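Local coordinates for protein PfEMP1 variant 1 of strain MC (Plasmodium falciparum, PDB 5LGD) that probably binds receptors on the host cell surface, this chain being a single helical domain of a far longer parasite protein, at residues H16-D21 with D146-H151; F10-V15 with D93-I98; R71-I76 with D83-T88. One frame throughout, in Å; residues are numbered along the deposited sequence.

Interaction 1: H16-D21 with D146-H151; sequences HDMLID and DKLLQH
Met18 and Leu19 on helix 7-29 face Leu148 and Leu149 on helix 144-162, the two short segments running roughly parallel at 28° with their axes 12.1 Å apart. At that spacing the backbones do not touch, and the gap is bridged by long, flexible apolar side chains. Met18 starts out toward the partner helix and bends at chi2 (85°), which brings CE to 3.5 Å from Leu148 CD2, slightly inside normal van der Waals range. The two chains slide past each other in opposite directions. The same Leu148 methyl also receives Leu19 CD2, at 3.6 Å, and is thus touched by both residues of the first helix. Leu149 enters from the flank: its CD2 stays a looser 4.3 Å from Met18 SD. Methionine suits this place because its unbranched chain can span the gap, while the branched leucines present methyl ends to it. Lys59 of helix 45-70 covers both Met18 and Leu149, and Ile112 of helix 106-118 packs on Leu19. Next to the apolar patch, His16 ND1 donates to Asp17 OD1 (2.9 Å), with the oxygen nearly in the imidazole plane, and NE2 bonds to Glu108. Two carboxylate partners would favour a doubly protonated ring. Across the helices, with no hydrogen bond between them, cohesion comes from dispersion and the burial of all four side chains in the core.

Interaction 2: F10-V15 with D93-I98; sequences FFWMWV and DLLLEI
Trp12 and Ile98 lie where two helices of the all-helical domain cross, helix 92-103 passing over helix 7-29 at a steep 103° between the short segments. The axes stay 11.7 Å apart, a separation that suits the wide indole. Ile98 sets its CG2 methyl over the middle of the six-membered ring of Trp12, 3.4 Å from the centroid and only 6° off the normal, a well-centred CH-pi contact. Its other branch reaches along the ring system, bringing CD1 to 3.7 Å from Trp12 CH2. A beta-branched residue is apt here: with CG1 anti to the carbonyl carbon (chi1 -70°), CG2 and the CG1-CD1 arm both come to bear on the indole. Leu95 takes the rim instead, with CD1 near the ring plane and 3.6 Å from Trp12 CZ3. That methyl is shared, for Val15 CG1 meets it at 3.7 Å, and the short valine, about one turn further along the helix, reaches that methyl with one branch. The other face of the indole is covered from its own helix by Phe11, whose CD1 stands 3.5 Å above the plane of the Trp12 ring, so the indole is flanked on both faces and held at one edge. Around the crossing, helix 82-90 brings Leu89 against Trp12, Leu86 against Phe11 and Leu90 against Leu95. Ile66 of helix 45-70 backs Phe11, helix 106-118 covers Leu96, and apolar side chains of another protein chain pack on both Trp12 and Ile98.

Interaction 3: R71-I76 with D83-T88; sequences RKQKDI and DDFLQT
The guanidinium of Arg71 and the carboxylate of Asp83 meet edge to edge with planes 13° apart, while the Phe85 ring takes Ile76 at its edge and Gln73 obliquely. Arg71 grips the acid side-on with two nitrogens, one to each oxygen. NE donates to Asp83 OD1 at 2.9 Å, and NH1 reaches the syn lone pair of Asp83 OD2 at 3.0 Å with a fairly straight N-H (163°). An arm extended from CG to NE lets arginine cover the distance, and two parallel bonds fix the rotation of the head. Asp142 lies close to Asp83 OD2, so the arginine's positive charge probably offsets two crowded acids. Further along the loop, Ile76 CG2 comes in near the ring plane, 3.6 Å from Phe85 CE2, and its CB follows at 3.8 Å from Phe85 CD2. Phe85 starts toward the loop, and with CG anti to the backbone N (chi1 -176°) its CD2-CE2 edge faces Ile76; a flat apolar ring can accept both partners. Gln73 NE2 approaches Phe85 CE2 to 3.9 Å, but its hydrogen bond goes to Phe70 O, while OE1 bonds a polar side chain of another protein chain. The contact folds the loop after helix 45-70 back on helix 82-90. Phe70, ending the first of these helices, and Trp80, before the second, bring rings against Phe85, and an aromatic side chain of the other protein also packs on it, consistent with a place in a receptor-binding surface.

Interactions 1 and 2 share helix 7-29: their segments there, 10-15 followed by 16-21, are consecutive, and their centres lie 11 Å apart. Interaction 1 sits at the centre of the chain and ties helix 7-29 to helix 144-162, whereas interaction 2 joins it to helix 92-103, so the two loops they close cross along the sequence. Interaction 3, 20 Å from interaction 1 and 15 Å from interaction 2, is nested inside both loops. It touches interaction 2 through Leu94 CD2, 3.6 Å from Thr88 O. The set thus runs from a buried helical core to the surface, where interactions 2 and 3 both meet another protein chain and interaction 1 does not.

Interaction 1: H16-D21 with D146-H151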
loop_
_atom_site.group_PDB
_atom_site.type_symbol
_atom_site.label_atom_id
_atom_site.label_comp_id
_atom_site.label_asym_id
_atom_site.label_seq_id
_atom_site.Cartn_x
_atom_site.Cartn_y
_atom_site.Cartn_z
ATOM N N HIS B 16 -16.581 -6.896 28.826
ATOM C CA HIS B 16 -16.428 -8.218 29.404
ATOM C C HIS B 16 -17.065 -8.317 30.813
ATOM O O HIS B 16 -17.877 -9.216 31.070
ATOM C CB HIS B 16 -14.923 -8.579 29.462
ATOM C CG HIS B 16 -14.654 -9.814 30.249
ATOM N ND1 HIS B 16 -14.322 -9.752 31.590
ATOM C CD2 HIS B 16 -14.698 -11.107 29.868
ATOM C CE1 HIS B 16 -14.168 -11.002 31.973
ATOM N NE2 HIS B 16 -14.367 -11.847 30.968
ATOM N N ASP B 17 -16.666 -7.415 31.724
ATOM C CA ASP B 17 -17.175 -7.392 33.101
ATOM C C ASP B 17 -18.694 -7.119 33.170
ATOM O O ASP B 17 -19.351 -7.671 34.046
ATOM C CB ASP B 17 -16.406 -6.352 33.946
ATOM C CG ASP B 17 -14.913 -6.609 34.091
ATOM O OD1 ASP B 17 -14.424 -7.651 33.578
ATOM O OD2 ASP B 17 -14.233 -5.767 34.682
ATOM N N MET B 18 -19.264 -6.311 32.248
ATOM C CA MET B 18 -20.704 -6.104 32.326
ATOM C C MET B 18 -21.450 -7.394 31.888
ATOM O O MET B 18 -22.410 -7.797 32.564
ATOM C CB MET B 18 -21.170 -4.796 31.643
ATOM C CG MET B 18 -21.647 -4.932 30.227
ATOM S SD MET B 18 -23.389 -5.397 30.195
ATOM C CE MET B 18 -23.639 -5.377 28.503
ATOM N N LEU B 19 -20.930 -8.099 30.867
ATOM C CA LEU B 19 -21.514 -9.354 30.367
ATOM C C LEU B 19 -21.478 -10.435 31.418
ATOM O O LEU B 19 -22.454 -11.187 31.574
ATOM C CB LEU B 19 -20.798 -9.812 29.088
ATOM C CG LEU B 19 -21.032 -8.905 27.846
ATOM C CD1 LEU B 19 -20.216 -9.380 26.657
ATOM C CD2 LEU B 19 -22.479 -8.871 27.461
ATOM N N ILE B 20 -20.382 -10.437 32.197
ATOM C CA ILE B 20 -20.116 -11.353 33.290
ATOM C C ILE B 20 -21.044 -11.037 34.456
ATOM O O ILE B 20 -21.631 -11.946 35.025
ATOM C CB ILE B 20 -18.584 -11.403 33.639
ATOM C CG1 ILE B 20 -17.753 -12.139 32.529
ATOM C CG2 ILE B 20 -18.300 -12.065 34.985
ATOM C CD1 ILE B 20 -18.316 -13.354 31.937
ATOM N N ASP B 21 -21.209 -9.773 34.782
ATOM C CA ASP B 21 -22.115 -9.320 35.837
ATOM C C ASP B 21 -23.556 -9.683 35.488
ATOM O O ASP B 21 -24.279 -10.210 36.330
ATOM C CB ASP B 21 -21.950 -7.824 36.077
ATOM C CG ASP B 21 -20.666 -7.375 36.747
ATOM O OD1 ASP B 21 -19.993 -8.218 37.363
ATOM O OD2 ASP B 21 -20.368 -6.166 36.702
ATOM N N ASP B 146 -26.298 -1.932 23.945
ATOM C CA ASP B 146 -27.523 -1.152 24.089
ATOM C C ASP B 146 -28.779 -2.074 24.058
ATOM O O ASP B 146 -29.632 -1.973 24.943
ATOM C CB ASP B 146 -27.579 -0.094 22.992
ATOM C CG ASP B 146 -26.436 0.908 23.059
ATOM O OD1 ASP B 146 -26.471 1.791 23.948
ATOM O OD2 ASP B 146 -25.566 0.876 22.159
ATOM N N LYS B 147 -28.845 -3.010 23.089
ATOM C CA LYS B 147 -29.932 -3.991 22.958
ATOM C C LYS B 147 -30.028 -4.810 24.249
ATOM O O LYS B 147 -31.127 -4.968 24.794
ATOM C CB LYS B 147 -29.668 -4.938 21.771
ATOM C CG LYS B 147 -30.120 -4.394 20.417
ATOM C CD LYS B 147 -31.308 -5.191 19.850
ATOM C CE LYS B 147 -30.980 -6.596 19.372
ATOM N NZ LYS B 147 -32.209 -7.418 19.201
ATOM N N LEU B 148 -28.856 -5.287 24.759
ATOM C CA LEU B 148 -28.767 -6.043 26.008
ATOM C C LEU B 148 -29.186 -5.241 27.215
ATOM O O LEU B 148 -30.008 -5.735 27.994
ATOM C CB LEU B 148 -27.392 -6.692 26.239
ATOM C CG LEU B 148 -27.335 -7.574 27.483
ATOM C CD1 LEU B 148 -28.167 -8.830 27.304
ATOM C CD2 LEU B 148 -25.948 -7.911 27.837
ATOM N N LEU B 149 -28.676 -3.995 27.360
ATOM C CA LEU B 149 -29.093 -3.132 28.473
ATOM C C LEU B 149 -30.602 -2.809 28.428
ATOM O O LEU B 149 -31.219 -2.699 29.481
ATOM C CB LEU B 149 -28.232 -1.872 28.615
ATOM C CG LEU B 149 -26.785 -2.100 29.103
ATOM C CD1 LEU B 149 -25.975 -0.806 29.024
ATOM C CD2 LEU B 149 -26.740 -2.713 30.534
ATOM N N GLN B 150 -31.203 -2.766 27.222
ATOM C CA GLN B 150 -32.648 -2.555 27.038
ATOM C C GLN B 150 -33.388 -3.806 27.546
ATOM O O GLN B 150 -34.350 -3.692 28.317
ATOM C CB GLN B 150 -32.977 -2.290 25.558
ATOM C CG GLN B 150 -33.071 -0.802 25.205
ATOM C CD GLN B 150 -32.335 -0.367 23.957
ATOM O OE1 GLN B 150 -32.358 -1.023 22.904
ATOM N NE2 GLN B 150 -31.741 0.817 24.032
ATOM N N HIS B 151 -32.889 -5.005 27.150
ATOM C CA HIS B 151 -33.432 -6.300 27.570
ATOM C C HIS B 151 -33.386 -6.430 29.098
ATOM O O HIS B 151 -34.346 -6.917 29.708
ATOM C CB HIS B 151 -32.666 -7.457 26.904
ATOM C CG HIS B 151 -33.012 -8.803 27.462
ATOM N ND1 HIS B 151 -34.082 -9.528 26.975
ATOM C CD2 HIS B 151 -32.445 -9.486 28.483
ATOM C CE1 HIS B 151 -34.116 -10.636 27.693
ATOM N NE2 HIS B 151 -33.149 -10.657 28.614
#

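Interaction 2: F10-V15 with D93-I98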
loop_
_atom_site.group_PDB
_atom_site.type_symbol
_atom_site.label_atom_id
_atom_site.label_comp_id
_atom_site.label_asym_id
_atom_site.label_seq_id
_atom_site.Cartn_x
_atom_site.Cartn_y
_atom_site.Cartn_z
ATOM N N PHE B 10 -9.526 -0.485 28.425
ATOM C CA PHE B 10 -10.667 -0.222 29.286
ATOM C C PHE B 10 -11.976 -0.664 28.659
ATOM O O PHE B 10 -12.782 -1.327 29.321
ATOM C CB PHE B 10 -10.723 1.258 29.703
ATOM C CG PHE B 10 -11.887 1.550 30.611
ATOM C CD1 PHE B 10 -11.796 1.324 31.974
ATOM C CD2 PHE B 10 -13.088 2.032 30.097
ATOM C CE1 PHE B 10 -12.893 1.544 32.807
ATOM C CE2 PHE B 10 -14.169 2.296 30.937
ATOM C CZ PHE B 10 -14.077 2.012 32.277
ATOM N N PHE B 11 -12.187 -0.268 27.390
ATOM C CA PHE B 11 -13.370 -0.585 26.589
ATOM C C PHE B 11 -13.755 -2.088 26.667
ATOM O O PHE B 11 -14.902 -2.421 26.973
ATOM C CB PHE B 11 -13.155 -0.132 25.117
ATOM C CG PHE B 11 -14.326 -0.372 24.193
ATOM C CD1 PHE B 11 -14.548 -1.629 23.631
ATOM C CD2 PHE B 11 -15.238 0.643 23.924
ATOM C CE1 PHE B 11 -15.655 -1.858 22.807
ATOM C CE2 PHE B 11 -16.323 0.427 23.061
ATOM C CZ PHE B 11 -16.544 -0.825 22.542
ATOM N N TRP B 12 -12.794 -2.974 26.400
ATOM C CA TRP B 12 -13.040 -4.410 26.375
ATOM C C TRP B 12 -13.211 -5.012 27.737
ATOM O O TRP B 12 -14.091 -5.852 27.911
ATOM C CB TRP B 12 -11.963 -5.115 25.553
ATOM C CG TRP B 12 -12.122 -4.730 24.120
ATOM C CD1 TRP B 12 -11.318 -3.898 23.395
ATOM C CD2 TRP B 12 -13.258 -5.013 23.296
ATOM N NE1 TRP B 12 -11.842 -3.719 22.139
ATOM C CE2 TRP B 12 -13.023 -4.412 22.044
ATOM C CE3 TRP B 12 -14.409 -5.798 23.467
ATOM C CZ2 TRP B 12 -13.909 -4.540 20.982
ATOM C CZ3 TRP B 12 -15.291 -5.908 22.419
ATOM C CH2 TRP B 12 -15.037 -5.286 21.193
ATOM N N MET B 13 -12.474 -4.505 28.716
ATOM C CA MET B 13 -12.598 -4.903 30.116
ATOM C C MET B 13 -14.016 -4.597 30.640
ATOM O O MET B 13 -14.588 -5.420 31.346
ATOM C CB MET B 13 -11.571 -4.130 30.959
ATOM C CG MET B 13 -11.403 -4.691 32.355
ATOM S SD MET B 13 -11.172 -3.401 33.591
ATOM C CE MET B 13 -12.698 -2.426 33.376
ATOM N N TRP B 14 -14.546 -3.408 30.337
ATOM C CA TRP B 14 -15.863 -2.958 30.786
ATOM C C TRP B 14 -16.947 -3.838 30.167
ATOM O O TRP B 14 -17.830 -4.319 30.889
ATOM C CB TRP B 14 -16.086 -1.470 30.470
ATOM C CG TRP B 14 -17.395 -0.951 30.973
ATOM C CD1 TRP B 14 -17.607 -0.242 32.122
ATOM C CD2 TRP B 14 -18.680 -1.088 30.342
ATOM N NE1 TRP B 14 -18.946 0.050 32.256
ATOM C CE2 TRP B 14 -19.629 -0.476 31.187
ATOM C CE3 TRP B 14 -19.125 -1.680 29.146
ATOM C CZ2 TRP B 14 -20.994 -0.460 30.888
ATOM C CZ3 TRP B 14 -20.483 -1.661 28.857
ATOM C CH2 TRP B 14 -21.394 -1.043 29.715
ATOM N N VAL B 15 -16.879 -4.033 28.844
ATOM C CA VAL B 15 -17.773 -4.885 28.045
ATOM C C VAL B 15 -17.772 -6.316 28.631
ATOM O O VAL B 15 -18.835 -6.868 28.926
ATOM C CB VAL B 15 -17.390 -4.838 26.535
ATOM C CG1 VAL B 15 -18.028 -5.991 25.757
ATOM C CG2 VAL B 15 -17.785 -3.499 25.916
ATOM N N ASP B 93 -20.945 -12.149 16.695
ATOM C CA ASP B 93 -19.816 -13.026 16.351
ATOM C C ASP B 93 -18.452 -12.386 16.565
ATOM O O ASP B 93 -17.562 -13.059 17.095
ATOM C CB ASP B 93 -19.923 -13.602 14.939
ATOM C CG ASP B 93 -21.181 -14.410 14.615
ATOM O OD1 ASP B 93 -21.740 -15.064 15.540
ATOM O OD2 ASP B 93 -21.583 -14.422 13.438
ATOM N N LEU B 94 -18.267 -11.094 16.176
ATOM C CA LEU B 94 -16.983 -10.430 16.428
ATOM C C LEU B 94 -16.783 -10.159 17.917
ATOM O O LEU B 94 -15.671 -10.273 18.413
ATOM C CB LEU B 94 -16.854 -9.110 15.631
ATOM C CG LEU B 94 -15.543 -8.311 15.802
ATOM C CD1 LEU B 94 -14.320 -9.147 15.458
ATOM C CD2 LEU B 94 -15.533 -7.062 14.885
ATOM N N LEU B 95 -17.844 -9.742 18.613
ATOM C CA LEU B 95 -17.785 -9.466 20.045
ATOM C C LEU B 95 -17.224 -10.682 20.840
ATOM O O LEU B 95 -16.336 -10.518 21.673
ATOM C CB LEU B 95 -19.179 -9.079 20.567
ATOM C CG LEU B 95 -19.308 -8.885 22.059
ATOM C CD1 LEU B 95 -18.351 -7.823 22.532
ATOM C CD2 LEU B 95 -20.700 -8.444 22.418
ATOM N N LEU B 96 -17.747 -11.870 20.564
ATOM C CA LEU B 96 -17.383 -13.115 21.206
ATOM C C LEU B 96 -15.942 -13.495 20.822
ATOM O O LEU B 96 -15.173 -13.962 21.676
ATOM C CB LEU B 96 -18.410 -14.218 20.776
ATOM C CG LEU B 96 -19.664 -14.525 21.678
ATOM C CD1 LEU B 96 -20.064 -13.402 22.586
ATOM C CD2 LEU B 96 -20.845 -15.054 20.883
ATOM N N GLU B 97 -15.553 -13.247 19.554
ATOM C CA GLU B 97 -14.173 -13.507 19.138
ATOM C C GLU B 97 -13.158 -12.647 19.938
ATOM O O GLU B 97 -12.126 -13.151 20.354
ATOM C CB GLU B 97 -14.005 -13.101 17.689
ATOM C CG GLU B 97 -13.987 -14.205 16.680
ATOM C CD GLU B 97 -13.734 -13.557 15.338
ATOM O OE1 GLU B 97 -14.489 -13.858 14.387
ATOM O OE2 GLU B 97 -12.840 -12.679 15.266
ATOM N N ILE B 98 -13.419 -11.331 20.060
ATOM C CA ILE B 98 -12.511 -10.393 20.734
ATOM C C ILE B 98 -12.393 -10.761 22.217
ATOM O O ILE B 98 -11.283 -10.900 22.720
ATOM C CB ILE B 98 -12.943 -8.929 20.481
ATOM C CG1 ILE B 98 -12.676 -8.552 18.999
ATOM C CG2 ILE B 98 -12.280 -7.929 21.461
ATOM C CD1 ILE B 98 -13.343 -7.260 18.550
#

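Interaction 3: R71-I76 with D83-T88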
loop_
_atom_site.group_PDB
_atom_site.type_symbol
_atom_site.label_atom_id
_atom_site.label_comp_id
_atom_site.label_asym_id
_atom_site.label_seq_id
_atom_site.Cartn_x
_atom_site.Cartn_y
_atom_site.Cartn_z
ATOM N N ARG B 71 -16.706 8.129 19.948
ATOM C CA ARG B 71 -17.105 9.065 18.907
ATOM C C ARG B 71 -16.092 10.209 18.753
ATOM O O ARG B 71 -16.175 10.972 17.792
ATOM C CB ARG B 71 -18.519 9.601 19.180
ATOM C CG ARG B 71 -19.572 8.525 18.985
ATOM C CD ARG B 71 -20.971 9.111 19.049
ATOM N NE ARG B 71 -21.959 8.035 19.028
ATOM C CZ ARG B 71 -22.738 7.701 20.048
ATOM N NH1 ARG B 71 -23.592 6.692 19.936
ATOM N NH2 ARG B 71 -22.708 8.404 21.174
ATOM N N LYS B 72 -15.132 10.327 19.700
ATOM C CA LYS B 72 -14.109 11.367 19.641
ATOM C C LYS B 72 -12.828 10.894 18.936
ATOM O O LYS B 72 -11.939 11.728 18.726
ATOM C CB LYS B 72 -13.834 11.972 21.028
ATOM C CG LYS B 72 -14.940 12.931 21.435
ATOM C CD LYS B 72 -15.174 13.024 22.934
ATOM C CE LYS B 72 -16.526 13.656 23.192
ATOM N NZ LYS B 72 -16.740 13.992 24.623
ATOM N N GLN B 73 -12.755 9.584 18.494
ATOM C CA GLN B 73 -11.571 9.061 17.786
ATOM C C GLN B 73 -11.299 9.783 16.455
ATOM O O GLN B 73 -12.216 10.021 15.659
ATOM C CB GLN B 73 -11.623 7.562 17.585
ATOM C CG GLN B 73 -11.760 6.737 18.862
ATOM C CD GLN B 73 -12.006 5.310 18.464
ATOM O OE1 GLN B 73 -11.073 4.535 18.228
ATOM N NE2 GLN B 73 -13.268 4.955 18.323
ATOM N N LYS B 74 -10.041 10.190 16.244
ATOM C CA LYS B 74 -9.682 10.966 15.038
ATOM C C LYS B 74 -8.915 10.143 13.999
ATOM O O LYS B 74 -8.437 10.699 13.001
ATOM C CB LYS B 74 -8.922 12.260 15.419
ATOM C CG LYS B 74 -9.651 13.143 16.435
ATOM C CD LYS B 74 -11.006 13.705 15.945
ATOM C CE LYS B 74 -11.697 14.580 16.977
ATOM N NZ LYS B 74 -12.999 14.012 17.425
ATOM N N ASP B 75 -8.810 8.831 14.219
ATOM C CA ASP B 75 -8.127 7.936 13.279
ATOM C C ASP B 75 -9.042 6.815 12.779
ATOM O O ASP B 75 -8.577 5.698 12.512
ATOM C CB ASP B 75 -6.813 7.385 13.889
ATOM C CG ASP B 75 -6.968 6.488 15.113
ATOM O OD1 ASP B 75 -8.022 6.581 15.795
ATOM O OD2 ASP B 75 -6.009 5.738 15.427
ATOM N N ILE B 76 -10.339 7.111 12.620
ATOM C CA ILE B 76 -11.265 6.083 12.160
ATOM C C ILE B 76 -11.292 6.004 10.588
ATOM O O ILE B 76 -10.943 6.970 9.926
ATOM C CB ILE B 76 -12.676 6.135 12.805
ATOM C CG1 ILE B 76 -13.645 7.023 12.011
ATOM C CG2 ILE B 76 -12.618 6.506 14.274
ATOM C CD1 ILE B 76 -15.087 6.501 12.083
ATOM N N ASP B 83 -20.433 5.394 14.560
ATOM C CA ASP B 83 -21.544 4.549 14.985
ATOM C C ASP B 83 -21.573 3.253 14.198
ATOM O O ASP B 83 -21.794 2.205 14.787
ATOM C CB ASP B 83 -22.874 5.316 14.929
ATOM C CG ASP B 83 -23.072 6.168 16.172
ATOM O OD1 ASP B 83 -22.494 7.286 16.230
ATOM O OD2 ASP B 83 -23.750 5.693 17.119
ATOM N N ASP B 84 -21.327 3.305 12.872
ATOM C CA ASP B 84 -21.228 2.078 12.049
ATOM C C ASP B 84 -20.007 1.302 12.530
ATOM O O ASP B 84 -19.978 0.071 12.468
ATOM C CB ASP B 84 -21.002 2.402 10.558
ATOM C CG ASP B 84 -22.033 3.311 9.933
ATOM O OD1 ASP B 84 -23.226 3.203 10.306
ATOM O OD2 ASP B 84 -21.657 4.097 9.033
ATOM N N PHE B 85 -19.001 2.046 12.998
ATOM C CA PHE B 85 -17.762 1.501 13.504
ATOM C C PHE B 85 -18.044 0.702 14.773
ATOM O O PHE B 85 -17.746 -0.488 14.804
ATOM C CB PHE B 85 -16.731 2.640 13.695
ATOM C CG PHE B 85 -15.327 2.300 14.140
ATOM C CD1 PHE B 85 -14.879 0.972 14.168
ATOM C CD2 PHE B 85 -14.454 3.297 14.552
ATOM C CE1 PHE B 85 -13.589 0.668 14.570
ATOM C CE2 PHE B 85 -13.162 2.979 14.973
ATOM C CZ PHE B 85 -12.746 1.675 14.978
ATOM N N LEU B 86 -18.697 1.332 15.760
ATOM C CA LEU B 86 -19.118 0.757 17.039
ATOM C C LEU B 86 -20.011 -0.479 16.838
ATOM O O LEU B 86 -19.839 -1.486 17.523
ATOM C CB LEU B 86 -19.942 1.825 17.800
ATOM C CG LEU B 86 -19.466 2.292 19.188
ATOM C CD1 LEU B 86 -20.589 2.911 19.936
ATOM C CD2 LEU B 86 -18.904 1.147 20.030
ATOM N N GLN B 87 -20.999 -0.360 15.933
ATOM C CA GLN B 87 -21.942 -1.405 15.614
ATOM C C GLN B 87 -21.254 -2.625 15.053
ATOM O O GLN B 87 -21.544 -3.709 15.525
ATOM C CB GLN B 87 -23.026 -0.892 14.677
ATOM C CG GLN B 87 -24.158 -1.865 14.426
ATOM C CD GLN B 87 -25.380 -1.102 14.025
ATOM O OE1 GLN B 87 -26.357 -1.038 14.769
ATOM N NE2 GLN B 87 -25.313 -0.435 12.882
ATOM N N THR B 88 -20.313 -2.457 14.096
ATOM C CA THR B 88 -19.536 -3.567 13.519
ATOM C C THR B 88 -18.779 -4.293 14.640
ATOM O O THR B 88 -18.818 -5.511 14.736
ATOM C CB THR B 88 -18.550 -3.018 12.449
ATOM O OG1 THR B 88 -19.289 -2.365 11.428
ATOM C CG2 THR B 88 -17.660 -4.113 11.818
#